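Local coordinates for DUF3822 family protein (Bacteroides thetaiotaomicron VPI-5482, PDB 3HRG) that is of unknown function but has an actin-like ATPase fold, which suggests, without proving, that it may bind or hydrolyse a nucleotide, at residues Arg77-Pro82 / His97-Arg102. Numbering follows the deposited sequence. Where two conformers were deposited one is given.
With PEG (di(hydroxyethyl)ether), chain D.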
ATOM      1  N   ARG A  77      -4.880   8.220   2.974  1.00 12.19           N
ATOM      2  CA  ARG A  77      -6.249   8.295   3.483  1.00 12.86           C
ATOM      3  C   ARG A  77      -6.788   6.934   3.863  1.00 13.21           C
ATOM      4  O   ARG A  77      -7.623   6.380   3.177  1.00 12.49           O
ATOM      5  CB  ARG A  77      -7.150   9.013   2.487  1.00 12.50           C
ATOM      6  CG  ARG A  77      -6.701  10.488   2.282  1.00 12.53           C
ATOM      7  CD  ARG A  77      -7.566  11.275   1.366  1.00 14.21           C
ATOM      8  NE  ARG A  77      -8.908  11.428   1.915  1.00 13.33           N
ATOM      9  CZ  ARG A  77      -9.271  12.334   2.829  1.00 14.58           C
ATOM     10  NH1 ARG A  77      -8.411  13.222   3.340  1.00 15.37           N
ATOM     11  NH2 ARG A  77     -10.521  12.356   3.243  1.00 14.91           N
ATOM     12  N   PHE A  78      -6.258   6.412   4.969  1.00 12.98           N
ATOM     13  CA  PHE A  78      -6.700   5.133   5.520  1.00 12.96           C
ATOM     14  C   PHE A  78      -6.573   5.212   7.024  1.00 13.01           C
ATOM     15  O   PHE A  78      -5.802   6.019   7.572  1.00 13.27           O
ATOM     16  CB  PHE A  78      -5.929   3.894   5.006  1.00 12.94           C
ATOM     17  CG  PHE A  78      -4.481   3.832   5.457  1.00 13.61           C
ATOM     18  CD1 PHE A  78      -4.122   3.240   6.664  1.00 13.90           C
ATOM     19  CD2 PHE A  78      -3.508   4.403   4.688  1.00 12.81           C
ATOM     20  CE1 PHE A  78      -2.804   3.186   7.057  1.00 14.96           C
ATOM     21  CE2 PHE A  78      -2.180   4.357   5.073  1.00 13.89           C
ATOM     22  CZ  PHE A  78      -1.833   3.765   6.286  1.00 14.90           C
ATOM     23  N   THR A  79      -7.357   4.369   7.686  1.00 14.11           N
ATOM     24  CA  THR A  79      -7.384   4.275   9.126  1.00 13.80           C
ATOM     25  C   THR A  79      -7.493   2.807   9.542  1.00 14.01           C
ATOM     26  O   THR A  79      -8.315   2.062   9.005  1.00 13.48           O
ATOM     27  CB  THR A  79      -8.595   5.005   9.680  1.00 14.63           C
ATOM     28  OG1 THR A  79      -8.430   6.409   9.496  1.00 16.82           O
ATOM     29  CG2 THR A  79      -8.773   4.694  11.191  1.00 16.01           C
HETATM   30  N   MSE A  80      -6.662   2.392  10.489  1.00 13.51           N
HETATM   31  CA  MSE A  80      -6.696   1.022  10.974  1.00 13.19           C
HETATM   32  C   MSE A  80      -7.485   0.943  12.262  1.00 13.18           C
HETATM   33  O   MSE A  80      -7.321   1.793  13.127  1.00 11.92           O
HETATM   34  CB  MSE A  80      -5.276   0.503  11.200  1.00 12.94           C
HETATM   35  CG  MSE A  80      -5.188  -0.960  11.655  1.00 13.07           C
HETATM   36 SE   MSE A  80      -5.370  -1.276  13.546  0.75  9.97          SE
HETATM   37  CE  MSE A  80      -3.714  -0.468  14.176  1.00 14.58           C
ATOM     38  N   ILE A  81      -8.345  -0.080  12.366  1.00 12.77           N
ATOM     39  CA  ILE A  81      -9.088  -0.310  13.603  0.50 12.59           C
ATOM     40  C   ILE A  81      -9.062  -1.820  13.911  1.00 12.46           C
ATOM     41  O   ILE A  81      -9.165  -2.664  13.016  1.00 12.96           O
ATOM     42  CB  ILE A  81     -10.535   0.254  13.571  0.50 12.37           C
ATOM     43  CG1 ILE A  81     -11.142   0.269  14.986  0.50 13.04           C
ATOM     44  CG2 ILE A  81     -11.392  -0.500  12.586  0.50 11.94           C
ATOM     45  CD1 ILE A  81     -12.594   0.663  14.975  0.50 14.64           C
ATOM     46  N   PRO A  82      -8.837  -2.173  15.192  1.00 11.80           N
ATOM     47  CA  PRO A  82      -8.818  -3.598  15.477  1.00 11.71           C
ATOM     48  C   PRO A  82     -10.178  -4.188  15.142  1.00 11.62           C
ATOM     49  O   PRO A  82     -11.183  -3.502  15.301  1.00 10.92           O
ATOM     50  CB  PRO A  82      -8.556  -3.655  16.983  1.00 12.75           C
ATOM     51  CG  PRO A  82      -7.834  -2.423  17.280  1.00 11.91           C
ATOM     52  CD  PRO A  82      -8.253  -1.394  16.305  1.00 13.00           C
ATOM     53  N   HIS A  97     -13.550  11.016  11.515  0.60 12.81           N
ATOM     54  CA  HIS A  97     -13.008  11.505  12.788  0.60 13.33           C
ATOM     55  C   HIS A  97     -11.442  11.446  12.729  0.60 13.89           C
ATOM     56  O   HIS A  97     -10.761  11.903  13.630  0.60 13.93           O
ATOM     57  CB  HIS A  97     -13.599  10.791  14.014  0.60 13.21           C
ATOM     58  CG  HIS A  97     -14.905  11.373  14.469  0.60 12.14           C
ATOM     59  ND1 HIS A  97     -14.985  12.612  15.071  0.60  9.74           N
ATOM     60  CD2 HIS A  97     -16.169  10.883  14.447  0.60 11.36           C
ATOM     61  CE1 HIS A  97     -16.249  12.872  15.366  0.60 11.88           C
ATOM     62  NE2 HIS A  97     -16.986  11.836  15.003  0.60  9.69           N
ATOM     63  N   ASN A  98     -10.887  10.866  11.672  1.00 14.37           N
ATOM     64  CA  ASN A  98      -9.431  10.825  11.449  1.00 15.15           C
ATOM     65  C   ASN A  98      -8.939  11.541  10.194  1.00 15.56           C
ATOM     66  O   ASN A  98      -7.732  11.784  10.082  1.00 15.12           O
ATOM     67  CB  ASN A  98      -8.986   9.369  11.408  1.00 16.09           C
ATOM     68  CG  ASN A  98      -8.990   8.719  12.791  1.00 18.43           C
ATOM     69  OD1 ASN A  98      -8.096   8.960  13.607  1.00 23.89           O
ATOM     70  ND2 ASN A  98      -9.980   7.910  13.057  1.00 19.70           N
ATOM     71  N   HIS A  99      -9.832  11.823   9.234  1.00 15.25           N
ATOM     72  CA  HIS A  99      -9.465  12.496   7.981  1.00 15.13           C
ATOM     73  C   HIS A  99     -10.476  13.598   7.695  1.00 15.95           C
ATOM     74  O   HIS A  99     -11.647  13.475   8.028  1.00 14.94           O
ATOM     75  CB  HIS A  99      -9.445  11.504   6.829  1.00 15.08           C
ATOM     76  CG  HIS A  99      -8.499  10.362   7.043  1.00 14.24           C
ATOM     77  ND1 HIS A  99      -7.151  10.461   6.795  1.00 14.04           N
ATOM     78  CD2 HIS A  99      -8.708   9.109   7.496  1.00 15.59           C
ATOM     79  CE1 HIS A  99      -6.562   9.328   7.127  1.00 14.53           C
ATOM     80  NE2 HIS A  99      -7.489   8.479   7.525  1.00 14.82           N
ATOM     81  N   GLN A 100     -10.020  14.654   7.031  1.00 16.56           N
ATOM     82  CA  GLN A 100     -10.866  15.780   6.680  0.50 16.98           C
ATOM     83  C   GLN A 100     -11.959  15.323   5.724  1.00 17.06           C
ATOM     84  O   GLN A 100     -11.698  14.509   4.819  1.00 15.67           O
ATOM     85  CB  GLN A 100     -10.020  16.898   6.040  0.50 17.28           C
ATOM     86  CG  GLN A 100     -10.814  18.111   5.580  0.50 18.40           C
ATOM     87  CD  GLN A 100      -9.948  19.265   5.075  0.50 20.30           C
ATOM     88  OE1 GLN A 100      -8.719  19.200   5.096  0.50 22.45           O
ATOM     89  NE2 GLN A 100     -10.598  20.326   4.618  0.50 19.75           N
ATOM     90  N   LYS A 101     -13.180  15.818   5.915  1.00 17.57           N
ATOM     91  CA  LYS A 101     -14.302  15.475   5.032  1.00 18.62           C
ATOM     92  C   LYS A 101     -13.977  15.855   3.593  1.00 19.65           C
ATOM     93  O   LYS A 101     -13.209  16.789   3.358  1.00 19.48           O
ATOM     94  CB  LYS A 101     -15.618  16.154   5.465  1.00 18.52           C
ATOM     95  CG  LYS A 101     -16.264  15.576   6.733  1.00 18.64           C
ATOM     96  CD  LYS A 101     -17.583  16.322   7.101  1.00 20.35           C
ATOM     97  N   ARG A 102     -14.559  15.114   2.649  1.00 20.65           N
ATOM     98  CA  ARG A 102     -14.317  15.326   1.228  1.00 21.78           C
ATOM     99  C   ARG A 102     -15.519  14.807   0.444  1.00 22.80           C
ATOM    100  O   ARG A 102     -15.883  13.641   0.561  1.00 23.71           O
ATOM    101  CB  ARG A 102     -13.040  14.591   0.872  1.00 22.08           C
ATOM    102  CG  ARG A 102     -12.587  14.741  -0.510  1.00 21.70           C
ATOM    103  CD  ARG A 102     -11.299  14.022  -0.724  1.00 21.55           C
ATOM    104  NE  ARG A 102     -10.147  14.613  -0.036  1.00 20.10           N
ATOM    105  CZ  ARG A 102      -8.877  14.303  -0.319  1.00 18.75           C
ATOM    106  NH1 ARG A 102      -8.572  13.406  -1.249  1.00 18.91           N
ATOM    107  NH2 ARG A 102      -7.898  14.909   0.312  1.00 19.17           N
TER
HETATM  108  C1  PEG D 259      -9.385  15.426  10.985  1.00 55.32           C
HETATM  109  O1  PEG D 259     -10.740  14.945  11.046  1.00 54.66           O
HETATM  110  C2  PEG D 259      -8.413  14.585  11.819  1.00 56.21           C
HETATM  111  O2  PEG D 259      -8.104  15.180  13.085  1.00 57.14           O
HETATM  112  C3  PEG D 259      -6.959  14.600  13.717  1.00 56.66           C
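His99 reaches from the 97-102 loop, which links helix 91-96 to strand 105-112, onto Arg77, just before an outer strand of the three-stranded antiparallel sheet 78-82/117-124/105-112 in this actin-like ATPase fold, and onto Phe78 and Thr79, that strand's first residues. The packing is tight around the imidazole: one face lies over Arg77 CA, a CH-pi contact 4.2 Å from the His99 ring centroid, and Phe95 meets the ring from the helix. At the ring edge, His99 NE2 lies 3.0 Å from both Phe78 O and Thr79 OG1; the bond to Phe78 O is weak and bent (138°), and one NE2 proton would be divided if it served both. A bend at chi3 (65°) turns the Arg77 guanidinium between His99 CB and Arg102. In its plane, Arg77 NH2 donates a nearly straight bond of 2.9 Å to Gln100 O, while NE makes a salt bridge to Glu105. A methionine in place of Arg77 would probably leave Gln100 O and Glu105 without these partners and Arg102 without its stacking platform. The outer side is looser: Asn98 CB merely grazes Thr79 OG1, and a diethylene glycol, probably from the crystallisation liquor, lies by the loop backbone. By contrast, the Arg77 and Arg102 guanidiniums stack nearly parallel despite their like charges, with Arg77 NH1 3.5 Å from Arg102 NH2.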